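Local coordinates for formiminoglutamase (Trypanosoma cruzi, PDB 4MYK), which hydrolyses N-formimino-L-glutamate to L-glutamate and formamide, as an arginase-like metalloenzyme that works with manganese, at residues Gly141-Asp146 against Thr231-Asp236; Arg179-Ala184 against Phe224-Lys229; Asn122-Pro127 against Met276-Glu281. The protein carries 1 engineered substitution. All blocks are in the same frame, centred on the assembly; numbering follows the deposited sequence.

Overall arrangement
All three contacts involve one parallel sheet of the arginase fold, and they differ mainly in how deep they lie and how near the metal. Interaction 1 pairs two adjacent central strands and is wholly buried, combining backbone bonds and apolar packing with a manganese site at one end. Interaction 3 sits about 8 Å away between centres, equally buried but mostly polar; its strand 274-280 lies beside strand 231-236, with Asp278 bonded to Ser234. Interaction 2 is partly exposed near the edge of the sheet, at strand 180-185, away from the metal, where arginine meets carbonyls at the end of a helix. It touches interaction 1 through neighbouring strands, whereas interactions 2 and 3 do not meet.

Interaction 1. Residues Gly141-Asp146 against Thr231-Asp236. With MN (manganese (II) ion), chain C.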
ATOM      1  N   GLY A 141     -23.472  24.275   0.453  1.00 17.58           N
ATOM      2  CA  GLY A 141     -22.047  24.085   0.649  1.00 19.81           C
ATOM      3  C   GLY A 141     -21.527  22.940  -0.213  1.00 16.02           C
ATOM      4  O   GLY A 141     -22.266  22.020  -0.551  1.00 18.99           O
ATOM      5  N   VAL A 142     -20.255  22.999  -0.581  1.00 17.76           N
ATOM      6  CA  VAL A 142     -19.661  21.979  -1.448  1.00 18.76           C
ATOM      7  C   VAL A 142     -18.237  21.610  -1.011  1.00 17.33           C
ATOM      8  O   VAL A 142     -17.400  22.486  -0.775  1.00 16.82           O
ATOM      9  CB  VAL A 142     -19.649  22.427  -2.945  1.00 15.89           C
ATOM     10  CG1 VAL A 142     -18.992  21.352  -3.850  1.00 19.68           C
ATOM     11  CG2 VAL A 142     -21.053  22.759  -3.424  1.00 11.72           C
ATOM     12  N   ILE A 143     -17.974  20.309  -0.897  1.00 17.45           N
ATOM     13  CA  ILE A 143     -16.607  19.832  -0.691  1.00 18.74           C
ATOM     14  C   ILE A 143     -16.144  18.896  -1.816  1.00 19.01           C
ATOM     15  O   ILE A 143     -16.818  17.912  -2.146  1.00 17.81           O
ATOM     16  CB  ILE A 143     -16.397  19.189   0.713  1.00 21.65           C
ATOM     17  CG1 ILE A 143     -14.979  18.620   0.841  1.00 16.58           C
ATOM     18  CG2 ILE A 143     -17.461  18.129   1.012  1.00 18.64           C
ATOM     19  CD1 ILE A 143     -14.647  18.131   2.246  1.00 18.07           C
ATOM     20  N   ASN A 144     -15.006  19.235  -2.420  1.00 19.61           N
ATOM     21  CA  ASN A 144     -14.372  18.398  -3.433  1.00 17.25           C
ATOM     22  C   ASN A 144     -13.178  17.653  -2.824  1.00 16.25           C
ATOM     23  O   ASN A 144     -12.112  18.244  -2.599  1.00 16.81           O
ATOM     24  CB  ASN A 144     -13.950  19.250  -4.656  1.00 20.50           C
ATOM     25  CG  ASN A 144     -13.310  18.426  -5.783  1.00 17.03           C
ATOM     26  OD1 ASN A 144     -13.608  17.247  -5.967  1.00 19.40           O
ATOM     27  ND2 ASN A 144     -12.431  19.058  -6.541  1.00 19.04           N
ATOM     28  N   VAL A 145     -13.388  16.367  -2.535  1.00 14.33           N
ATOM     29  CA  VAL A 145     -12.318  15.446  -2.159  1.00 16.72           C
ATOM     30  C   VAL A 145     -11.641  14.961  -3.438  1.00 16.88           C
ATOM     31  O   VAL A 145     -12.238  14.212  -4.229  1.00 14.77           O
ATOM     32  CB  VAL A 145     -12.848  14.217  -1.375  1.00 15.62           C
ATOM     33  CG1 VAL A 145     -11.678  13.302  -0.941  1.00 13.00           C
ATOM     34  CG2 VAL A 145     -13.676  14.665  -0.171  1.00 12.21           C
ATOM     35  N   ASP A 146     -10.397  15.391  -3.637  1.00 14.79           N
ATOM     36  CA  ASP A 146      -9.770  15.251  -4.931  1.00 14.72           C
ATOM     37  C   ASP A 146      -8.305  15.602  -4.799  1.00 15.59           C
ATOM     38  O   ASP A 146      -7.967  16.616  -4.193  1.00 15.12           O
ATOM     39  CB  ASP A 146     -10.455  16.204  -5.905  1.00 15.74           C
ATOM     40  CG  ASP A 146     -10.155  15.886  -7.334  1.00 18.71           C
ATOM     41  OD1 ASP A 146      -9.254  15.060  -7.590  1.00 16.12           O
ATOM     42  OD2 ASP A 146     -10.831  16.467  -8.199  1.00 18.13           O
ATOM     43  N   THR A 231     -24.731  20.402   2.388  1.00 20.04           N
ATOM     44  CA  THR A 231     -23.429  20.074   1.834  1.00 16.08           C
ATOM     45  C   THR A 231     -23.476  18.931   0.810  1.00 17.43           C
ATOM     46  O   THR A 231     -24.063  17.874   1.045  1.00 19.28           O
ATOM     47  CB  THR A 231     -22.440  19.749   2.947  1.00 17.84           C
ATOM     48  OG1 THR A 231     -22.227  20.921   3.733  1.00 20.21           O
ATOM     49  CG2 THR A 231     -21.127  19.317   2.370  1.00 15.24           C
ATOM     50  N   PHE A 232     -22.867  19.196  -0.344  1.00 18.66           N
ATOM     51  CA  PHE A 232     -22.660  18.229  -1.416  1.00 17.06           C
ATOM     52  C   PHE A 232     -21.309  17.562  -1.158  1.00 17.22           C
ATOM     53  O   PHE A 232     -20.267  18.221  -1.228  1.00 17.43           O
ATOM     54  CB  PHE A 232     -22.670  18.971  -2.764  1.00 13.03           C
ATOM     55  CG  PHE A 232     -22.242  18.140  -3.936  1.00 14.67           C
ATOM     56  CD1 PHE A 232     -22.285  16.751  -3.895  1.00 16.83           C
ATOM     57  CD2 PHE A 232     -21.805  18.750  -5.100  1.00 18.10           C
ATOM     58  CE1 PHE A 232     -21.888  15.990  -4.994  1.00 15.94           C
ATOM     59  CE2 PHE A 232     -21.412  17.987  -6.201  1.00 17.94           C
ATOM     60  CZ  PHE A 232     -21.453  16.605  -6.137  1.00 16.32           C
ATOM     61  N   PHE A 233     -21.338  16.268  -0.837  1.00 17.26           N
ATOM     62  CA  PHE A 233     -20.125  15.510  -0.530  1.00 15.63           C
ATOM     63  C   PHE A 233     -19.638  14.816  -1.797  1.00 15.76           C
ATOM     64  O   PHE A 233     -20.151  13.767  -2.176  1.00 14.08           O
ATOM     65  CB  PHE A 233     -20.387  14.504   0.599  1.00 17.14           C
ATOM     66  CG  PHE A 233     -19.141  13.821   1.121  1.00 23.12           C
ATOM     67  CD1 PHE A 233     -18.046  14.565   1.560  1.00 19.22           C
ATOM     68  CD2 PHE A 233     -19.072  12.431   1.199  1.00 18.49           C
ATOM     69  CE1 PHE A 233     -16.900  13.924   2.042  1.00 14.76           C
ATOM     70  CE2 PHE A 233     -17.937  11.802   1.685  1.00 14.61           C
ATOM     71  CZ  PHE A 233     -16.857  12.549   2.105  1.00 13.62           C
ATOM     72  N   SER A 234     -18.657  15.436  -2.451  1.00 14.55           N
ATOM     73  CA  SER A 234     -18.156  14.987  -3.752  1.00 15.74           C
ATOM     74  C   SER A 234     -16.813  14.283  -3.584  1.00 14.93           C
ATOM     75  O   SER A 234     -15.811  14.909  -3.221  1.00 16.37           O
ATOM     76  CB  SER A 234     -18.007  16.177  -4.708  1.00 16.06           C
ATOM     77  OG  SER A 234     -17.731  15.758  -6.035  1.00 17.51           O
ATOM     78  N   PHE A 235     -16.793  12.984  -3.848  1.00 15.01           N
ATOM     79  CA  PHE A 235     -15.609  12.179  -3.556  1.00 15.85           C
ATOM     80  C   PHE A 235     -14.932  11.613  -4.792  1.00 16.36           C
ATOM     81  O   PHE A 235     -15.297  10.531  -5.247  1.00 16.51           O
ATOM     82  CB  PHE A 235     -15.967  11.020  -2.629  1.00 12.38           C
ATOM     83  CG  PHE A 235     -14.833  10.591  -1.739  1.00 14.00           C
ATOM     84  CD1 PHE A 235     -13.566  10.399  -2.254  1.00 12.07           C
ATOM     85  CD2 PHE A 235     -15.034  10.396  -0.375  1.00 13.41           C
ATOM     86  CE1 PHE A 235     -12.527  10.007  -1.438  1.00 13.82           C
ATOM     87  CE2 PHE A 235     -13.988   9.996   0.448  1.00 15.32           C
ATOM     88  CZ  PHE A 235     -12.741   9.807  -0.083  1.00 13.17           C
ATOM     89  N   ASP A 236     -13.940  12.325  -5.322  1.00 16.97           N
ATOM     90  CA  ASP A 236     -13.124  11.787  -6.410  1.00 16.96           C
ATOM     91  C   ASP A 236     -12.231  10.709  -5.823  1.00 13.05           C
ATOM     92  O   ASP A 236     -11.441  10.989  -4.933  1.00 14.55           O
ATOM     93  CB  ASP A 236     -12.276  12.885  -7.050  1.00 15.61           C
ATOM     94  CG  ASP A 236     -11.439  12.382  -8.228  1.00 16.64           C
ATOM     95  OD1 ASP A 236     -11.128  11.176  -8.310  1.00 15.56           O
ATOM     96  OD2 ASP A 236     -11.096  13.210  -9.086  1.00 17.00           O
TER
HETATM   97 MN    MN C 401      -8.925  13.785  -9.325  1.00 19.09          MN
HETATM   98  O   HOH W   1     -14.970  15.010  -6.982  1.00 20.61           O
HETATM   99  O   HOH W   2      -9.638  14.983 -11.282  1.00 20.34           O
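Asp146 and Asp236 converge on one manganese ion from the ends of neighbouring strands, their carboxylate planes turned 47° apart. Asp146 OD1 binds the metal at 2.2 Å and Asp236 OD2 binds it at 2.3 Å. The ion thus holds OD1 of Asp146 and OD2 of Asp236 only 3.0 Å apart, a closeness that the shared metal charge probably makes tolerable. His148, Asp238 and a water also bind this ion, and Asp146 reaches a second manganese as well.

Behind the metal, Val145 lays its CG1 over one face of the Phe235 ring, 3.8 Å from the centroid, in a CH-pi contact offset toward the rim. CG1 takes that place because it lies anti to the backbone N (chi1 -177°). Phe233 is met differently: Ile143 CG2 comes at the ring edge, near its plane, 3.7 Å from Phe233 CD1. Helices 216-227 and 258-270 cover this face of the sheet, as expected of the layered alpha/beta fold of arginases, whose metal ligands lie at or just beyond the C-terminal ends of parallel strands. Five backbone hydrogen bonds join the two strands in register, from Phe232 N to Gly141 O through Asp236 N to Val145 O, and the strand directions differ by 12°.

On the other face Val142 runs alongside Phe232, CG1 to CD2 4.0 Å. Further on, a water donates to both Asn144 OD1 and Ser234 OG, linking side chains too far apart to bond directly. Outside the pair, Glu182 accepts from the Asn144 amide, and Asp278 is bonded to the Ser234 hydroxyl.

Interaction 2. Residues Arg179-Ala184 against Phe224-Lys229; sequences RFVEFA and FGLTGK
Arg179 lays the edge of its guanidinium against the carbonyls where helix 216-227 ends. NE donates to Thr227 O at 2.8 Å, with an N-H...O angle of 147° and the acceptor tilted 20° out of the guanidinium plane. From the same edge NH2 approaches Lys229 O at 2.6 Å; this bond is strongly bent and weak, as is a longer one from NH2 to Thr227 O. A bend in the arginine chain at chi3 (62°) swings NE and NH2 onto these oxygens, while NH1 forms a salt bridge with Asp139.

Between the two acceptors, Gly228 leaves the helix with positive phi, and its N still bonds back to Phe224 O at 2.7 Å. The change of direction places the carbonyls of Thr227 and Lys229 within reach of one guanidinium group.

Around this polar centre carbons rest on carbonyls: Arg179 CG lies 3.5 Å from Leu226 O, and the Thr227 methyl CG2 is 3.6 Å from Arg179 O. Apolar packing follows where Val181 points at the helix, its CG2 meeting Leu226 CD1 at 3.9 Å as the two side chains cross at about a right angle. The helix belongs to the beta-alpha-beta connection that leads from edge strand 204-207 back to strand 231-236, passing strands 180-185 and 141-145.

A positive group set beside the carbonyl end of a helix probably gains from the helix dipole, so the arginine can hold both the helix end and the acidic Asp139.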
ATOM      1  N   ARG A 179     -17.997  28.779   1.085  1.00 17.99           N
ATOM      2  CA  ARG A 179     -18.524  27.468   1.475  1.00 19.18           C
ATOM      3  C   ARG A 179     -18.049  26.345   0.555  1.00 16.09           C
ATOM      4  O   ARG A 179     -18.676  25.297   0.451  1.00 13.78           O
ATOM      5  CB  ARG A 179     -20.046  27.515   1.598  1.00 18.69           C
ATOM      6  CG  ARG A 179     -20.482  28.364   2.789  1.00 17.78           C
ATOM      7  CD  ARG A 179     -21.973  28.589   2.818  1.00 17.49           C
ATOM      8  NE  ARG A 179     -22.715  27.344   2.955  1.00 18.20           N
ATOM      9  CZ  ARG A 179     -24.037  27.286   3.053  1.00 18.63           C
ATOM     10  NH1 ARG A 179     -24.747  28.406   3.032  1.00 21.98           N
ATOM     11  NH2 ARG A 179     -24.647  26.117   3.175  1.00 20.04           N
ATOM     12  N   PHE A 180     -16.909  26.583  -0.086  1.00 20.15           N
ATOM     13  CA  PHE A 180     -16.292  25.591  -0.955  1.00 18.82           C
ATOM     14  C   PHE A 180     -14.924  25.146  -0.443  1.00 17.80           C
ATOM     15  O   PHE A 180     -14.043  25.957  -0.184  1.00 18.42           O
ATOM     16  CB  PHE A 180     -16.198  26.101  -2.394  1.00 17.63           C
ATOM     17  CG  PHE A 180     -15.463  25.175  -3.311  1.00 16.29           C
ATOM     18  CD1 PHE A 180     -15.961  23.919  -3.591  1.00 17.00           C
ATOM     19  CD2 PHE A 180     -14.275  25.561  -3.897  1.00 19.26           C
ATOM     20  CE1 PHE A 180     -15.277  23.062  -4.435  1.00 18.26           C
ATOM     21  CE2 PHE A 180     -13.592  24.705  -4.744  1.00 19.37           C
ATOM     22  CZ  PHE A 180     -14.095  23.460  -5.013  1.00 13.92           C
ATOM     23  N   VAL A 181     -14.759  23.839  -0.295  1.00 18.62           N
ATOM     24  CA  VAL A 181     -13.494  23.287   0.164  1.00 19.08           C
ATOM     25  C   VAL A 181     -12.921  22.276  -0.837  1.00 17.93           C
ATOM     26  O   VAL A 181     -13.619  21.379  -1.307  1.00 16.65           O
ATOM     27  CB  VAL A 181     -13.625  22.635   1.554  1.00 19.23           C
ATOM     28  CG1 VAL A 181     -12.304  22.011   1.972  1.00 16.06           C
ATOM     29  CG2 VAL A 181     -14.086  23.661   2.573  1.00 17.64           C
ATOM     30  N   GLU A 182     -11.650  22.467  -1.173  1.00 18.18           N
ATOM     31  CA  GLU A 182     -10.869  21.479  -1.902  1.00 19.54           C
ATOM     32  C   GLU A 182     -10.176  20.649  -0.841  1.00 17.26           C
ATOM     33  O   GLU A 182      -9.388  21.173  -0.060  1.00 17.23           O
ATOM     34  CB  GLU A 182      -9.823  22.160  -2.783  1.00 20.99           C
ATOM     35  CG  GLU A 182     -10.396  23.076  -3.859  1.00 20.93           C
ATOM     36  CD  GLU A 182     -10.809  22.336  -5.124  1.00 22.78           C
ATOM     37  OE1 GLU A 182     -11.062  21.119  -5.069  1.00 18.39           O
ATOM     38  OE2 GLU A 182     -10.884  22.984  -6.190  1.00 30.03           O
ATOM     39  N   PHE A 183     -10.486  19.360  -0.804  1.00 16.38           N
ATOM     40  CA  PHE A 183     -10.036  18.506   0.282  1.00 15.92           C
ATOM     41  C   PHE A 183      -9.061  17.432  -0.179  1.00 15.02           C
ATOM     42  O   PHE A 183      -9.365  16.659  -1.084  1.00 16.60           O
ATOM     43  CB  PHE A 183     -11.237  17.849   0.947  1.00 15.20           C
ATOM     44  CG  PHE A 183     -10.931  17.263   2.282  1.00 15.23           C
ATOM     45  CD1 PHE A 183     -10.473  15.955   2.393  1.00 16.50           C
ATOM     46  CD2 PHE A 183     -11.082  18.020   3.431  1.00 16.08           C
ATOM     47  CE1 PHE A 183     -10.177  15.412   3.624  1.00 13.97           C
ATOM     48  CE2 PHE A 183     -10.789  17.482   4.671  1.00 19.32           C
ATOM     49  CZ  PHE A 183     -10.340  16.177   4.771  1.00 19.16           C
ATOM     50  N   ALA A 184      -7.889  17.402   0.450  1.00 15.85           N
ATOM     51  CA  ALA A 184      -6.846  16.421   0.141  1.00 15.46           C
ATOM     52  C   ALA A 184      -6.253  16.630  -1.242  1.00 16.12           C
ATOM     53  O   ALA A 184      -5.833  15.680  -1.896  1.00 17.47           O
ATOM     54  CB  ALA A 184      -7.377  15.004   0.273  1.00 14.45           C
ATOM     55  N   PHE A 224     -16.711  20.385   6.956  1.00 16.33           N
ATOM     56  CA  PHE A 224     -18.170  20.540   7.052  1.00 20.52           C
ATOM     57  C   PHE A 224     -18.580  21.783   7.860  1.00 20.62           C
ATOM     58  O   PHE A 224     -19.683  22.316   7.702  1.00 20.90           O
ATOM     59  CB  PHE A 224     -18.823  19.294   7.648  1.00 18.03           C
ATOM     60  CG  PHE A 224     -18.732  18.092   6.771  1.00 20.09           C
ATOM     61  CD1 PHE A 224     -18.721  18.231   5.394  1.00 17.24           C
ATOM     62  CD2 PHE A 224     -18.670  16.814   7.321  1.00 19.46           C
ATOM     63  CE1 PHE A 224     -18.647  17.115   4.582  1.00 20.24           C
ATOM     64  CE2 PHE A 224     -18.589  15.692   6.506  1.00 16.91           C
ATOM     65  CZ  PHE A 224     -18.585  15.844   5.141  1.00 17.60           C
ATOM     66  N   GLY A 225     -17.686  22.226   8.736  1.00 22.02           N
ATOM     67  CA  GLY A 225     -17.882  23.468   9.452  1.00 20.17           C
ATOM     68  C   GLY A 225     -17.899  24.627   8.483  1.00 20.11           C
ATOM     69  O   GLY A 225     -18.687  25.553   8.629  1.00 23.99           O
ATOM     70  N   LEU A 226     -17.018  24.560   7.490  1.00 17.44           N
ATOM     71  CA  LEU A 226     -16.925  25.562   6.433  1.00 20.43           C
ATOM     72  C   LEU A 226     -18.056  25.454   5.402  1.00 18.09           C
ATOM     73  O   LEU A 226     -18.664  26.453   5.030  1.00 19.44           O
ATOM     74  CB  LEU A 226     -15.560  25.465   5.734  1.00 21.24           C
ATOM     75  CG  LEU A 226     -14.327  25.858   6.554  1.00 18.16           C
ATOM     76  CD1 LEU A 226     -13.046  25.382   5.901  1.00 14.34           C
ATOM     77  CD2 LEU A 226     -14.305  27.362   6.767  1.00 19.70           C
ATOM     78  N   THR A 227     -18.339  24.246   4.932  1.00 17.11           N
ATOM     79  CA  THR A 227     -19.410  24.065   3.963  1.00 19.43           C
ATOM     80  C   THR A 227     -20.790  24.296   4.601  1.00 18.58           C
ATOM     81  O   THR A 227     -21.655  24.930   4.020  1.00 19.83           O
ATOM     82  CB  THR A 227     -19.348  22.676   3.324  1.00 18.61           C
ATOM     83  OG1 THR A 227     -19.491  21.681   4.344  1.00 21.68           O
ATOM     84  CG2 THR A 227     -18.015  22.478   2.617  1.00 16.16           C
ATOM     85  N   GLY A 228     -20.992  23.770   5.799  1.00 20.93           N
ATOM     86  CA  GLY A 228     -22.225  24.010   6.526  1.00 20.85           C
ATOM     87  C   GLY A 228     -23.466  23.331   5.978  1.00 20.21           C
ATOM     88  O   GLY A 228     -23.458  22.139   5.684  1.00 20.37           O
ATOM     89  N   LYS A 229     -24.550  24.091   5.859  1.00 23.26           N
ATOM     90  CA  LYS A 229     -25.838  23.509   5.508  1.00 19.82           C
ATOM     91  C   LYS A 229     -25.842  22.980   4.084  1.00 21.77           C
ATOM     92  O   LYS A 229     -25.161  23.520   3.210  1.00 18.90           O
ATOM     93  CB  LYS A 229     -26.954  24.533   5.661  1.00 20.61           C
ATOM     94  CG  LYS A 229     -27.027  25.170   7.021  1.00 24.68           C
ATOM     95  CD  LYS A 229     -28.460  25.237   7.499  1.00 30.62           C
ATOM     96  CE  LYS A 229     -29.413  25.604   6.368  1.00 32.77           C
ATOM     97  NZ  LYS A 229     -30.848  25.642   6.805  1.00 41.73           N
TER

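Interaction 3. Residues Asn122-Pro127 against Met276-Glu281; sequences NDQSAP and MMDMSE
Asn122 and Glu281 meet at the manganese end of the parallel sheet in the arginase fold. Asn122, a ligand of one manganese, opens a short 3-10 turn after strand 114-119 that leads into helix 125-135; Glu281 directly follows strand 274-280, next to 114-119 in the sheet.

A nearly straight backbone bond runs to a carboxylate acceptor. Asn122 N donates to Glu281 OE2 at 2.9 Å with an N-H...O angle of 161°, meeting the oxygen on its anti side and 33° out of the carboxylate plane. The two side chains cross at about a right angle. Glu281 has further partners, Cys43 N on OE2 and Ser249 on OE1, so it ties the metal-bearing turn to the part of the chain holding the Cys43-Cys250 disulfide.

Hydrogen bonds from a side-chain amide come next, both weak. Gln124 points at the strand and extends fully beyond CG (chi2 178°), which drives NE2 down between Ser280 and Met279. There NE2 donates to Ser280 OG at 2.9 Å and to Met279 O at 3.2 Å. The Gln124 and Asp278 side chains approach from opposite directions, and Gln124 CG packs 3.5 Å from Asp278 OD2.

Hydroxyl contacts complete the set, near the start of helix 125-135. Ser125 OG lies 3.1 Å from Asp278 OD2 and 2.8 Å from Asn122 O, two acceptors competing for one proton. Asp278 OD2 also takes a bond from Asn128, so with OD1 engaged by Ser234 this carboxylate ties the start of the helix to its own strand and to strand 231-236; its charge probably suits this end of the helix dipole. Closer to the metal, Ser280 OG sits against the backbone of that turn, 3.7 Å from Asn122 CA.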
ATOM      1  N   ASN A 122     -15.289  13.027 -13.335  1.00 20.62           N
ATOM      2  CA  ASN A 122     -15.493  14.231 -12.514  1.00 18.03           C
ATOM      3  C   ASN A 122     -16.637  15.128 -12.966  1.00 18.67           C
ATOM      4  O   ASN A 122     -17.267  15.821 -12.147  1.00 18.63           O
ATOM      5  CB  ASN A 122     -14.224  15.102 -12.504  1.00 18.21           C
ATOM      6  CG  ASN A 122     -13.033  14.434 -11.827  1.00 22.38           C
ATOM      7  OD1 ASN A 122     -13.159  13.792 -10.780  1.00 21.94           O
ATOM      8  ND2 ASN A 122     -11.861  14.612 -12.415  1.00 20.90           N
ATOM      9  N   ASP A 123     -16.880  15.136 -14.273  1.00 17.29           N
ATOM     10  CA  ASP A 123     -17.763  16.134 -14.889  1.00 20.38           C
ATOM     11  C   ASP A 123     -19.223  16.056 -14.417  1.00 18.68           C
ATOM     12  O   ASP A 123     -19.961  17.038 -14.493  1.00 20.55           O
ATOM     13  CB  ASP A 123     -17.658  16.070 -16.411  1.00 17.18           C
ATOM     14  CG  ASP A 123     -16.313  16.583 -16.919  1.00 24.13           C
ATOM     15  OD1 ASP A 123     -16.131  16.660 -18.154  1.00 31.05           O
ATOM     16  OD2 ASP A 123     -15.437  16.919 -16.091  1.00 22.93           O
ATOM     17  N   GLN A 124     -19.616  14.887 -13.912  1.00 17.87           N
ATOM     18  CA  GLN A 124     -20.936  14.682 -13.334  1.00 17.06           C
ATOM     19  C   GLN A 124     -21.213  15.655 -12.182  1.00 17.49           C
ATOM     20  O   GLN A 124     -22.370  15.934 -11.864  1.00 17.35           O
ATOM     21  CB  GLN A 124     -21.058  13.241 -12.830  1.00 19.65           C
ATOM     22  CG  GLN A 124     -20.268  12.952 -11.544  1.00 16.67           C
ATOM     23  CD  GLN A 124     -20.446  11.530 -11.057  1.00 17.64           C
ATOM     24  OE1 GLN A 124     -21.187  10.747 -11.647  1.00 20.98           O
ATOM     25  NE2 GLN A 124     -19.766  11.184  -9.979  1.00 17.21           N
ATOM     26  N   SER A 125     -20.149  16.161 -11.558  1.00 16.24           N
ATOM     27  CA  SER A 125     -20.280  16.982 -10.364  1.00 15.94           C
ATOM     28  C   SER A 125     -20.924  18.325 -10.657  1.00 19.51           C
ATOM     29  O   SER A 125     -21.558  18.912  -9.784  1.00 20.08           O
ATOM     30  CB  SER A 125     -18.921  17.199  -9.720  1.00 18.36           C
ATOM     31  OG  SER A 125     -18.246  15.967  -9.557  1.00 17.83           O
ATOM     32  N   ALA A 126     -20.758  18.815 -11.884  1.00 19.26           N
ATOM     33  CA  ALA A 126     -21.371  20.081 -12.268  1.00 17.54           C
ATOM     34  C   ALA A 126     -22.905  19.989 -12.238  1.00 18.13           C
ATOM     35  O   ALA A 126     -23.556  20.759 -11.530  1.00 20.16           O
ATOM     36  CB  ALA A 126     -20.858  20.547 -13.621  1.00 18.37           C
ATOM     37  N   PRO A 127     -23.487  19.029 -12.984  1.00 19.49           N
ATOM     38  CA  PRO A 127     -24.937  18.798 -12.929  1.00 18.64           C
ATOM     39  C   PRO A 127     -25.423  18.598 -11.498  1.00 18.99           C
ATOM     40  O   PRO A 127     -26.425  19.175 -11.084  1.00 19.10           O
ATOM     41  CB  PRO A 127     -25.106  17.490 -13.706  1.00 17.90           C
ATOM     42  CG  PRO A 127     -23.957  17.437 -14.626  1.00 19.13           C
ATOM     43  CD  PRO A 127     -22.819  18.108 -13.926  1.00 18.90           C
ATOM     44  N   MET A 276     -26.267  15.260  -0.287  1.00 16.31           N
ATOM     45  CA  MET A 276     -26.058  14.328  -1.378  1.00 16.97           C
ATOM     46  C   MET A 276     -24.586  14.005  -1.474  1.00 16.24           C
ATOM     47  O   MET A 276     -23.756  14.629  -0.832  1.00 15.25           O
ATOM     48  CB  MET A 276     -26.577  14.866  -2.718  1.00 15.14           C
ATOM     49  CG  MET A 276     -25.612  15.774  -3.466  1.00 18.01           C
ATOM     50  SD  MET A 276     -26.038  16.045  -5.220  1.00 19.51           S
ATOM     51  CE  MET A 276     -25.430  14.523  -5.953  1.00 17.32           C
ATOM     52  N   MET A 277     -24.281  13.015  -2.292  1.00 17.22           N
ATOM     53  CA  MET A 277     -22.927  12.521  -2.438  1.00 16.49           C
ATOM     54  C   MET A 277     -22.734  12.038  -3.861  1.00 15.97           C
ATOM     55  O   MET A 277     -23.646  11.466  -4.450  1.00 15.29           O
ATOM     56  CB  MET A 277     -22.677  11.356  -1.473  1.00 15.57           C
ATOM     57  CG  MET A 277     -21.454  10.547  -1.829  1.00 16.79           C
ATOM     58  SD  MET A 277     -20.839   9.502  -0.518  1.00 18.16           S
ATOM     59  CE  MET A 277     -19.204   9.147  -1.168  1.00 18.31           C
ATOM     60  N   ASP A 278     -21.561  12.300  -4.427  1.00 16.97           N
ATOM     61  CA  ASP A 278     -21.185  11.629  -5.662  1.00 15.30           C
ATOM     62  C   ASP A 278     -19.782  11.052  -5.531  1.00 15.28           C
ATOM     63  O   ASP A 278     -19.037  11.424  -4.625  1.00 16.36           O
ATOM     64  CB  ASP A 278     -21.409  12.491  -6.925  1.00 12.62           C
ATOM     65  CG  ASP A 278     -20.283  13.498  -7.198  1.00 16.67           C
ATOM     66  OD1 ASP A 278     -19.327  13.603  -6.410  1.00 15.78           O
ATOM     67  OD2 ASP A 278     -20.366  14.200  -8.231  1.00 18.59           O
ATOM     68  N   MET A 279     -19.457  10.111  -6.408  1.00 13.03           N
ATOM     69  CA  MET A 279     -18.205   9.374  -6.330  1.00 12.95           C
ATOM     70  C   MET A 279     -17.704   9.266  -7.743  1.00 16.26           C
ATOM     71  O   MET A 279     -18.381   8.692  -8.589  1.00 16.53           O
ATOM     72  CB  MET A 279     -18.446   7.979  -5.753  1.00 14.80           C
ATOM     73  CG  MET A 279     -17.194   7.169  -5.489  1.00 14.83           C
ATOM     74  SD  MET A 279     -17.562   5.554  -4.740  1.00 21.45           S
ATOM     75  CE  MET A 279     -18.343   6.078  -3.204  1.00 16.96           C
ATOM     76  N   SER A 280     -16.526   9.826  -7.997  1.00 14.88           N
ATOM     77  CA  SER A 280     -16.032   9.999  -9.362  1.00 16.26           C
ATOM     78  C   SER A 280     -14.748   9.249  -9.638  1.00 14.59           C
ATOM     79  O   SER A 280     -13.976   8.994  -8.726  1.00 14.95           O
ATOM     80  CB  SER A 280     -15.784  11.485  -9.649  1.00 15.96           C
ATOM     81  OG  SER A 280     -16.993  12.170  -9.883  1.00 18.67           O
ATOM     82  N   GLU A 281     -14.544   8.915 -10.916  1.00 15.88           N
ATOM     83  CA  GLU A 281     -13.254   8.467 -11.456  1.00 14.20           C
ATOM     84  C   GLU A 281     -12.933   6.966 -11.315  1.00 15.23           C
ATOM     85  O   GLU A 281     -11.836   6.528 -11.653  1.00 16.18           O
ATOM     86  CB  GLU A 281     -12.104   9.357 -10.946  1.00 16.31           C
ATOM     87  CG  GLU A 281     -12.200  10.826 -11.414  1.00 16.86           C
ATOM     88  CD  GLU A 281     -12.040  10.956 -12.917  1.00 19.60           C
ATOM     89  OE1 GLU A 281     -11.363  10.086 -13.505  1.00 21.16           O
ATOM     90  OE2 GLU A 281     -12.583  11.916 -13.508  1.00 19.29           O
TER